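Local structure of hypothetical protein VC1899 (Vibrio cholerae, 1XMX) at residues A79-A93 with A104-V117. The protein is of unknown function but carries a Card1-like endonuclease domain of the PDDEXK clan and may bind nucleic acid. Sequence-based numbering, arbitrary orientation.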
ATOM      1  N   ALA A  79      10.968  33.355  -8.752  1.00 22.23           N
ATOM      2  CA  ALA A  79      11.785  32.950  -9.883  1.00 20.97           C
ATOM      3  C   ALA A  79      13.008  33.878  -9.984  1.00 24.16           C
ATOM      4  O   ALA A  79      14.126  33.432 -10.290  1.00 23.06           O
ATOM      5  CB  ALA A  79      10.970  32.983 -11.172  1.00 18.91           C
ATOM      6  N   GLU A  80      12.785  35.167  -9.708  1.00 26.29           N
ATOM      7  CA  GLU A  80      13.790  36.188  -9.955  1.00 28.85           C
ATOM      8  C   GLU A  80      14.914  36.011  -8.898  1.00 27.78           C
ATOM      9  O   GLU A  80      16.078  36.082  -9.206  1.00 27.85           O
ATOM     10  CB  GLU A  80      13.131  37.584  -9.957  1.00 31.72           C
ATOM     11  CG  GLU A  80      13.888  38.701 -10.651  1.00 36.32           C
ATOM     12  CD  GLU A  80      13.865  38.705 -12.232  1.00 39.24           C
ATOM     13  OE1 GLU A  80      14.556  37.876 -12.887  1.00 39.07           O
ATOM     14  OE2 GLU A  80      13.220  39.616 -12.822  1.00 40.51           O
ATOM     15  N   THR A  81      14.545  35.719  -7.661  1.00 28.01           N
ATOM     16  CA  THR A  81      15.511  35.379  -6.635  1.00 26.66           C
ATOM     17  C   THR A  81      16.296  34.102  -7.020  1.00 25.74           C
ATOM     18  O   THR A  81      17.486  33.994  -6.756  1.00 25.52           O
ATOM     19  CB  THR A  81      14.800  35.115  -5.263  1.00 28.97           C
ATOM     20  OG1 THR A  81      13.942  36.209  -4.914  1.00 29.95           O
ATOM     21  CG2 THR A  81      15.816  34.920  -4.158  1.00 28.66           C
ATOM     22  N   LEU A  82      15.631  33.124  -7.630  1.00 22.42           N
ATOM     23  CA  LEU A  82      16.315  31.895  -7.975  1.00 22.44           C
ATOM     24  C   LEU A  82      17.248  32.183  -9.130  1.00 22.36           C
ATOM     25  O   LEU A  82      18.371  31.739  -9.134  1.00 22.38           O
ATOM     26  CB  LEU A  82      15.330  30.807  -8.409  1.00 20.31           C
ATOM     27  CG  LEU A  82      14.411  30.301  -7.303  1.00 20.83           C
ATOM     28  CD1 LEU A  82      13.445  29.245  -7.872  1.00 18.14           C
ATOM     29  CD2 LEU A  82      15.268  29.806  -6.076  1.00 20.62           C
ATOM     30  N   LYS A  83      16.759  32.915 -10.122  1.00 22.84           N
ATOM     31  CA  LYS A  83      17.576  33.286 -11.244  1.00 25.74           C
ATOM     32  C   LYS A  83      18.820  34.064 -10.784  1.00 26.33           C
ATOM     33  O   LYS A  83      19.921  33.812 -11.295  1.00 24.95           O
ATOM     34  CB  LYS A  83      16.788  34.114 -12.257  1.00 27.99           C
ATOM     35  CG  LYS A  83      17.617  34.501 -13.458  1.00 31.18           C
ATOM     36  CD  LYS A  83      17.966  33.236 -14.271  1.00 34.60           C
ATOM     37  CE  LYS A  83      18.839  33.582 -15.505  1.00 37.36           C
ATOM     38  NZ  LYS A  83      18.191  34.714 -16.277  1.00 38.81           N
ATOM     39  N   ALA A  84      18.654  34.974  -9.813  1.00 24.50           N
ATOM     40  CA  ALA A  84      19.790  35.841  -9.393  1.00 25.14           C
ATOM     41  C   ALA A  84      20.894  35.014  -8.757  1.00 24.35           C
ATOM     42  O   ALA A  84      22.052  35.358  -8.838  1.00 20.56           O
ATOM     43  CB  ALA A  84      19.327  36.978  -8.442  1.00 25.10           C
ATOM     44  N   ARG A  85      20.527  33.889  -8.157  1.00 25.08           N
ATOM     45  CA  ARG A  85      21.514  32.994  -7.559  1.00 25.95           C
ATOM     46  C   ARG A  85      22.166  32.002  -8.519  1.00 25.55           C
ATOM     47  O   ARG A  85      23.115  31.353  -8.157  1.00 26.48           O
ATOM     48  CB  ARG A  85      20.849  32.169  -6.489  1.00 29.11           C
ATOM     49  CG  ARG A  85      20.403  32.955  -5.307  1.00 32.59           C
ATOM     50  CD  ARG A  85      20.121  31.943  -4.191  1.00 34.53           C
ATOM     51  NE  ARG A  85      19.031  32.370  -3.337  1.00 36.98           N
ATOM     52  CZ  ARG A  85      17.944  31.657  -3.072  1.00 39.15           C
ATOM     53  NH1 ARG A  85      17.775  30.428  -3.576  1.00 38.24           N
ATOM     54  NH2 ARG A  85      17.022  32.189  -2.269  1.00 40.29           N
ATOM     55  N   GLY A  86      21.654  31.856  -9.728  1.00 25.69           N
ATOM     56  CA  GLY A  86      22.162  30.841 -10.643  1.00 26.19           C
ATOM     57  C   GLY A  86      21.580  29.473 -10.293  1.00 27.17           C
ATOM     58  O   GLY A  86      22.175  28.445 -10.606  1.00 27.16           O
ATOM     59  N   GLU A  87      20.438  29.446  -9.616  1.00 26.00           N
ATOM     60  CA  GLU A  87      19.800  28.169  -9.309  1.00 27.49           C
ATOM     61  C   GLU A  87      19.450  27.428 -10.621  1.00 26.87           C
ATOM     62  O   GLU A  87      18.916  28.000 -11.563  1.00 25.19           O
ATOM     63  CB  GLU A  87      18.505  28.366  -8.499  1.00 29.92           C
ATOM     64  CG  GLU A  87      18.642  28.806  -7.019  1.00 31.49           C
ATOM     65  CD  GLU A  87      19.601  27.934  -6.244  1.00 33.86           C
ATOM     66  OE1 GLU A  87      19.546  26.690  -6.414  1.00 33.94           O
ATOM     67  OE2 GLU A  87      20.445  28.493  -5.497  1.00 34.87           O
ATOM     68  N   GLU A  88      19.739  26.144 -10.686  1.00 27.09           N
ATOM     69  CA  GLU A  88      19.363  25.400 -11.869  1.00 26.81           C
ATOM     70  C   GLU A  88      18.018  24.708 -11.657  1.00 25.90           C
ATOM     71  O   GLU A  88      17.959  23.543 -11.222  1.00 25.28           O
ATOM     72  CB  GLU A  88      20.518  24.483 -12.273  1.00 27.02           C
ATOM     73  CG  GLU A  88      21.751  25.351 -12.676  1.00 31.25           C
ATOM     74  CD  GLU A  88      23.057  24.612 -12.559  1.00 32.23           C
ATOM     75  OE1 GLU A  88      22.989  23.413 -12.205  1.00 32.88           O
ATOM     76  OE2 GLU A  88      24.149  25.213 -12.804  1.00 34.05           O
ATOM     77  N   VAL A  89      16.948  25.476 -11.906  1.00 23.38           N
ATOM     78  CA  VAL A  89      15.601  25.080 -11.582  1.00 23.94           C
ATOM     79  C   VAL A  89      15.023  24.049 -12.547  1.00 23.31           C
ATOM     80  O   VAL A  89      15.209  24.128 -13.760  1.00 23.21           O
ATOM     81  CB  VAL A  89      14.642  26.288 -11.467  1.00 23.72           C
ATOM     82  CG1 VAL A  89      13.207  25.834 -11.145  1.00 21.81           C
ATOM     83  CG2 VAL A  89      15.142  27.199 -10.377  1.00 25.82           C
ATOM     84  N   LYS A  90      14.334  23.070 -11.983  1.00 19.94           N
ATOM     85  CA  LYS A  90      13.531  22.166 -12.770  1.00 20.17           C
ATOM     86  C   LYS A  90      12.154  22.153 -12.141  1.00 20.51           C
ATOM     87  O   LYS A  90      11.994  21.961 -10.915  1.00 19.62           O
ATOM     88  CB  LYS A  90      14.123  20.741 -12.804  1.00 21.18           C
ATOM     89  CG  LYS A  90      15.418  20.638 -13.533  1.00 24.58           C
ATOM     90  CD  LYS A  90      15.599  19.192 -14.029  1.00 27.26           C
ATOM     91  CE  LYS A  90      17.075  18.846 -14.119  1.00 28.13           C
ATOM     92  NZ  LYS A  90      17.529  17.617 -14.924  1.00 27.90           N
ATOM     93  N   PHE A  91      11.163  22.348 -12.990  1.00 20.23           N
ATOM     94  CA  PHE A  91       9.809  22.491 -12.526  1.00 18.32           C
ATOM     95  C   PHE A  91       9.120  21.119 -12.723  1.00 17.00           C
ATOM     96  O   PHE A  91       9.001  20.600 -13.848  1.00 14.66           O
ATOM     97  CB  PHE A  91       9.075  23.620 -13.260  1.00 18.10           C
ATOM     98  CG  PHE A  91       7.576  23.750 -12.878  1.00 20.84           C
ATOM     99  CD1 PHE A  91       7.143  23.582 -11.548  1.00 20.84           C
ATOM    100  CD2 PHE A  91       6.625  24.074 -13.852  1.00 20.09           C
ATOM    101  CE1 PHE A  91       5.755  23.714 -11.220  1.00 22.13           C
ATOM    102  CE2 PHE A  91       5.293  24.213 -13.547  1.00 20.89           C
ATOM    103  CZ  PHE A  91       4.842  24.047 -12.218  1.00 21.19           C
ATOM    104  N   ASN A  92       8.742  20.541 -11.603  1.00 13.79           N
ATOM    105  CA  ASN A  92       7.940  19.351 -11.584  1.00 16.29           C
ATOM    106  C   ASN A  92       6.452  19.777 -11.599  1.00 17.43           C
ATOM    107  O   ASN A  92       5.917  20.268 -10.599  1.00 16.97           O
ATOM    108  CB  ASN A  92       8.230  18.551 -10.323  1.00 16.29           C
ATOM    109  CG  ASN A  92       7.437  17.219 -10.265  1.00 18.61           C
ATOM    110  OD1 ASN A  92       6.361  17.079 -10.910  1.00 18.32           O
ATOM    111  ND2 ASN A  92       7.938  16.256  -9.463  1.00 16.03           N
ATOM    112  N   ALA A  93       5.833  19.628 -12.752  1.00 15.19           N
ATOM    113  CA  ALA A  93       4.467  20.021 -12.979  1.00 17.37           C
ATOM    114  C   ALA A  93       3.494  18.857 -12.779  1.00 16.98           C
ATOM    115  O   ALA A  93       2.394  18.884 -13.336  1.00 18.70           O
ATOM    116  CB  ALA A  93       4.336  20.532 -14.447  1.00 15.22           C
ATOM    117  N   ALA A 104       2.378  29.012 -12.505  1.00 16.45           N
ATOM    118  CA  ALA A 104       3.771  28.628 -12.339  1.00 18.47           C
ATOM    119  C   ALA A 104       4.409  28.236 -13.663  1.00 19.78           C
ATOM    120  O   ALA A 104       5.555  28.590 -13.896  1.00 20.16           O
ATOM    121  CB  ALA A 104       3.906  27.494 -11.356  1.00 15.35           C
ATOM    122  N   TYR A 105       3.696  27.463 -14.495  1.00 21.15           N
ATOM    123  CA  TYR A 105       4.221  27.097 -15.830  1.00 20.63           C
ATOM    124  C   TYR A 105       4.652  28.332 -16.671  1.00 22.22           C
ATOM    125  O   TYR A 105       5.770  28.341 -17.309  1.00 17.87           O
ATOM    126  CB  TYR A 105       3.213  26.247 -16.624  1.00 24.12           C
ATOM    127  CG  TYR A 105       3.760  25.728 -17.968  1.00 25.02           C
ATOM    128  CD1 TYR A 105       3.717  26.496 -19.136  1.00 25.98           C
ATOM    129  CD2 TYR A 105       4.349  24.477 -18.050  1.00 26.19           C
ATOM    130  CE1 TYR A 105       4.257  26.007 -20.371  1.00 25.58           C
ATOM    131  CE2 TYR A 105       4.864  23.998 -19.260  1.00 26.15           C
ATOM    132  CZ  TYR A 105       4.815  24.761 -20.405  1.00 25.86           C
ATOM    133  OH  TYR A 105       5.362  24.209 -21.586  1.00 27.95           O
ATOM    134  N   GLU A 106       3.784  29.355 -16.694  1.00 22.63           N
ATOM    135  CA  GLU A 106       4.072  30.571 -17.496  1.00 27.49           C
ATOM    136  C   GLU A 106       5.373  31.214 -16.994  1.00 24.85           C
ATOM    137  O   GLU A 106       6.251  31.561 -17.775  1.00 25.10           O
ATOM    138  CB  GLU A 106       2.930  31.593 -17.441  1.00 26.49           C
ATOM    139  CG  GLU A 106       3.158  32.827 -18.350  1.00 32.67           C
ATOM    140  CD  GLU A 106       2.232  34.029 -18.030  1.00 35.49           C
ATOM    141  OE1 GLU A 106       2.174  34.428 -16.838  1.00 40.24           O
ATOM    142  OE2 GLU A 106       1.574  34.599 -18.956  1.00 38.43           O
ATOM    143  N   VAL A 107       5.472  31.384 -15.680  1.00 23.33           N
ATOM    144  CA  VAL A 107       6.630  32.031 -15.091  1.00 23.62           C
ATOM    145  C   VAL A 107       7.907  31.221 -15.395  1.00 23.17           C
ATOM    146  O   VAL A 107       8.886  31.735 -15.944  1.00 21.09           O
ATOM    147  CB  VAL A 107       6.475  32.231 -13.548  1.00 23.39           C
ATOM    148  CG1 VAL A 107       7.740  32.844 -12.990  1.00 20.88           C
ATOM    149  CG2 VAL A 107       5.253  33.115 -13.237  1.00 22.66           C
ATOM    150  N   PHE A 108       7.878  29.938 -15.070  1.00 22.52           N
ATOM    151  CA  PHE A 108       9.099  29.124 -15.211  1.00 22.79           C
ATOM    152  C   PHE A 108       9.506  28.922 -16.686  1.00 23.48           C
ATOM    153  O   PHE A 108      10.699  28.925 -17.025  1.00 22.16           O
ATOM    154  CB  PHE A 108       8.944  27.787 -14.476  1.00 20.57           C
ATOM    155  CG  PHE A 108       8.775  27.948 -12.989  1.00 20.88           C
ATOM    156  CD1 PHE A 108       9.403  28.983 -12.318  1.00 22.83           C
ATOM    157  CD2 PHE A 108       8.046  27.051 -12.254  1.00 19.05           C
ATOM    158  CE1 PHE A 108       9.263  29.112 -10.923  1.00 24.77           C
ATOM    159  CE2 PHE A 108       7.918  27.173 -10.877  1.00 20.21           C
ATOM    160  CZ  PHE A 108       8.529  28.190 -10.213  1.00 22.23           C
ATOM    161  N   ARG A 109       8.520  28.753 -17.551  1.00 22.40           N
ATOM    162  CA  ARG A 109       8.805  28.638 -18.959  1.00 24.51           C
ATOM    163  C   ARG A 109       9.518  29.913 -19.518  1.00 25.05           C
ATOM    164  O   ARG A 109      10.438  29.819 -20.343  1.00 25.84           O
ATOM    165  CB  ARG A 109       7.528  28.289 -19.739  1.00 24.90           C
ATOM    166  CG  ARG A 109       7.718  28.306 -21.226  1.00 27.42           C
ATOM    167  CD  ARG A 109       8.606  27.133 -21.702  1.00 28.73           C
ATOM    168  NE  ARG A 109       8.678  27.144 -23.164  1.00 29.98           N
ATOM    169  CZ  ARG A 109       9.449  27.953 -23.868  1.00 29.85           C
ATOM    170  NH1 ARG A 109      10.248  28.824 -23.268  1.00 32.24           N
ATOM    171  NH2 ARG A 109       9.401  27.904 -25.174  1.00 29.78           N
ATOM    172  N   SER A 110       9.160  31.090 -19.022  1.00 24.42           N
ATOM    173  CA  SER A 110       9.820  32.310 -19.505  1.00 24.74           C
ATOM    174  C   SER A 110      11.295  32.410 -19.116  1.00 24.68           C
ATOM    175  O   SER A 110      12.053  33.070 -19.780  1.00 23.05           O
ATOM    176  CB  SER A 110       9.091  33.583 -19.084  1.00 24.06           C
ATOM    177  OG  SER A 110       9.194  33.750 -17.694  1.00 24.53           O
ATOM    178  N   TYR A 111      11.672  31.740 -18.036  1.00 25.59           N
ATOM    179  CA  TYR A 111      13.049  31.606 -17.601  1.00 23.97           C
ATOM    180  C   TYR A 111      13.787  30.461 -18.304  1.00 23.83           C
ATOM    181  O   TYR A 111      14.955  30.210 -18.016  1.00 23.00           O
ATOM    182  CB  TYR A 111      13.063  31.386 -16.083  1.00 25.71           C
ATOM    183  CG  TYR A 111      12.837  32.673 -15.308  1.00 26.94           C
ATOM    184  CD1 TYR A 111      13.908  33.502 -15.004  1.00 26.17           C
ATOM    185  CD2 TYR A 111      11.549  33.082 -14.930  1.00 26.23           C
ATOM    186  CE1 TYR A 111      13.730  34.686 -14.319  1.00 27.17           C
ATOM    187  CE2 TYR A 111      11.360  34.273 -14.251  1.00 27.01           C
ATOM    188  CZ  TYR A 111      12.479  35.068 -13.948  1.00 27.56           C
ATOM    189  OH  TYR A 111      12.353  36.258 -13.285  1.00 28.74           O
ATOM    190  N   HIS A 112      13.125  29.741 -19.204  1.00 24.09           N
ATOM    191  CA  HIS A 112      13.792  28.627 -19.890  1.00 26.48           C
ATOM    192  C   HIS A 112      14.224  27.491 -18.959  1.00 25.37           C
ATOM    193  O   HIS A 112      15.171  26.764 -19.258  1.00 24.87           O
ATOM    194  CB  HIS A 112      15.011  29.128 -20.670  1.00 31.02           C
ATOM    195  CG  HIS A 112      14.655  30.125 -21.715  1.00 35.32           C
ATOM    196  ND1 HIS A 112      13.472  30.050 -22.419  1.00 37.89           N
ATOM    197  CD2 HIS A 112      15.279  31.252 -22.135  1.00 37.80           C
ATOM    198  CE1 HIS A 112      13.392  31.080 -23.249  1.00 38.35           C
ATOM    199  NE2 HIS A 112      14.475  31.822 -23.098  1.00 39.06           N
ATOM    200  N   TRP A 113      13.528  27.329 -17.838  1.00 22.36           N
ATOM    201  CA  TRP A 113      13.862  26.266 -16.940  1.00 22.11           C
ATOM    202  C   TRP A 113      13.106  25.045 -17.406  1.00 20.64           C
ATOM    203  O   TRP A 113      12.010  25.178 -17.901  1.00 22.38           O
ATOM    204  CB  TRP A 113      13.472  26.636 -15.517  1.00 21.88           C
ATOM    205  CG  TRP A 113      14.425  27.617 -14.920  1.00 22.37           C
ATOM    206  CD1 TRP A 113      15.795  27.730 -15.178  1.00 23.32           C
ATOM    207  CD2 TRP A 113      14.114  28.656 -13.984  1.00 21.97           C
ATOM    208  NE1 TRP A 113      16.323  28.776 -14.438  1.00 22.83           N
ATOM    209  CE2 TRP A 113      15.313  29.335 -13.684  1.00 22.52           C
ATOM    210  CE3 TRP A 113      12.941  29.057 -13.340  1.00 23.45           C
ATOM    211  CZ2 TRP A 113      15.357  30.381 -12.785  1.00 21.27           C
ATOM    212  CZ3 TRP A 113      12.999  30.131 -12.460  1.00 22.36           C
ATOM    213  CH2 TRP A 113      14.192  30.770 -12.200  1.00 22.59           C
ATOM    214  N   PRO A 114      13.745  23.865 -17.355  1.00 19.91           N
ATOM    215  CA  PRO A 114      13.100  22.621 -17.789  1.00 18.41           C
ATOM    216  C   PRO A 114      11.884  22.291 -16.971  1.00 18.44           C
ATOM    217  O   PRO A 114      11.802  22.606 -15.756  1.00 18.19           O
ATOM    218  CB  PRO A 114      14.188  21.534 -17.638  1.00 18.42           C
ATOM    219  CG  PRO A 114      15.514  22.276 -17.469  1.00 21.03           C
ATOM    220  CD  PRO A 114      15.163  23.692 -16.967  1.00 20.43           C
ATOM    221  N   ILE A 115      10.930  21.647 -17.638  1.00 18.19           N
ATOM    222  CA  ILE A 115       9.644  21.333 -17.008  1.00 15.41           C
ATOM    223  C   ILE A 115       9.278  19.897 -17.338  1.00 14.95           C
ATOM    224  O   ILE A 115       9.334  19.506 -18.503  1.00 16.16           O
ATOM    225  CB  ILE A 115       8.482  22.271 -17.524  1.00 15.42           C
ATOM    226  CG1 ILE A 115       8.771  23.767 -17.216  1.00 14.03           C
ATOM    227  CG2 ILE A 115       7.171  21.863 -16.844  1.00 11.81           C
ATOM    228  CD1 ILE A 115       8.015  24.754 -18.118  1.00 14.56           C
ATOM    229  N   PHE A 116       8.900  19.114 -16.336  1.00 14.94           N
ATOM    230  CA  PHE A 116       8.535  17.729 -16.570  1.00 14.73           C
ATOM    231  C   PHE A 116       7.305  17.383 -15.767  1.00 15.81           C
ATOM    232  O   PHE A 116       6.958  18.107 -14.813  1.00 17.10           O
ATOM    233  CB  PHE A 116       9.689  16.791 -16.188  1.00 15.02           C
ATOM    234  CG  PHE A 116       9.958  16.725 -14.693  1.00 17.08           C
ATOM    235  CD1 PHE A 116       9.184  15.904 -13.859  1.00 18.29           C
ATOM    236  CD2 PHE A 116      10.963  17.473 -14.120  1.00 17.21           C
ATOM    237  CE1 PHE A 116       9.416  15.805 -12.503  1.00 17.40           C
ATOM    238  CE2 PHE A 116      11.212  17.377 -12.749  1.00 18.12           C
ATOM    239  CZ  PHE A 116      10.456  16.519 -11.936  1.00 16.21           C
ATOM    240  N   VAL A 117       6.655  16.275 -16.163  1.00 16.53           N
ATOM    241  CA  VAL A 117       5.498  15.681 -15.499  1.00 15.59           C
ATOM    242  C   VAL A 117       5.690  14.174 -15.406  1.00 15.43           C
ATOM    243  O   VAL A 117       6.122  13.549 -16.356  1.00 13.66           O
ATOM    244  CB  VAL A 117       4.176  15.952 -16.248  1.00 16.97           C
ATOM    245  CG1 VAL A 117       3.044  15.148 -15.621  1.00 15.05           C
ATOM    246  CG2 VAL A 117       3.778  17.449 -16.160  1.00 16.80           C
TER
HETATM  247  O   HOH W   1      19.241  30.100 -13.775  1.00 42.86           O
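The indole of Trp113 is held between Val89, from the strand across the contact, and Tyr111 of its own segment: Val89 lies over one face, with CB 3.7 Å from the centroid of the five-membered ring in a CH-pi contact, and CB of Tyr111, two residues earlier in the chain than Trp113, covers the opposite face. The benzo edge of the indole abuts helix 68-85, where Trp113 CZ3 meets Ala79 CB at 3.7 Å. Phe108 packs edge-to-face on Phe91, presenting its CD2 and CE2 side to the Phe91 ring with the planes turned 66° apart. Because CG of Phe91 stands anti to the backbone N (chi1 176°), the ring leans over helix 98-110, and its CZ comes within 3.7 Å of Ala104 CB. On the other side of the sheet, the Phe116 ring lies over Asn92, whose CA makes a CH-pi contact and whose side-chain amide is hydrogen-bonded through OD1 to Ser94 OG and through ND2 to Arg16 O.

This is a right-handed beta-alpha-beta crossover: strand 88-92, helix 98-110 and the neighbouring parallel strand 115-118. Three backbone hydrogen bonds join the strands, Phe91 N to Pro114 O (2.9 Å), Phe116 N to Phe91 O (2.9 Å) and Ala93 N to Phe116 O (2.8 Å).

Two polar links lie nearer the helix ends. Tyr111 OH donates to Glu80 OE1 at 2.8 Å, arriving from above the carboxylate plane, while a water accepts from Trp113 NE1 and donates to Glu87 O.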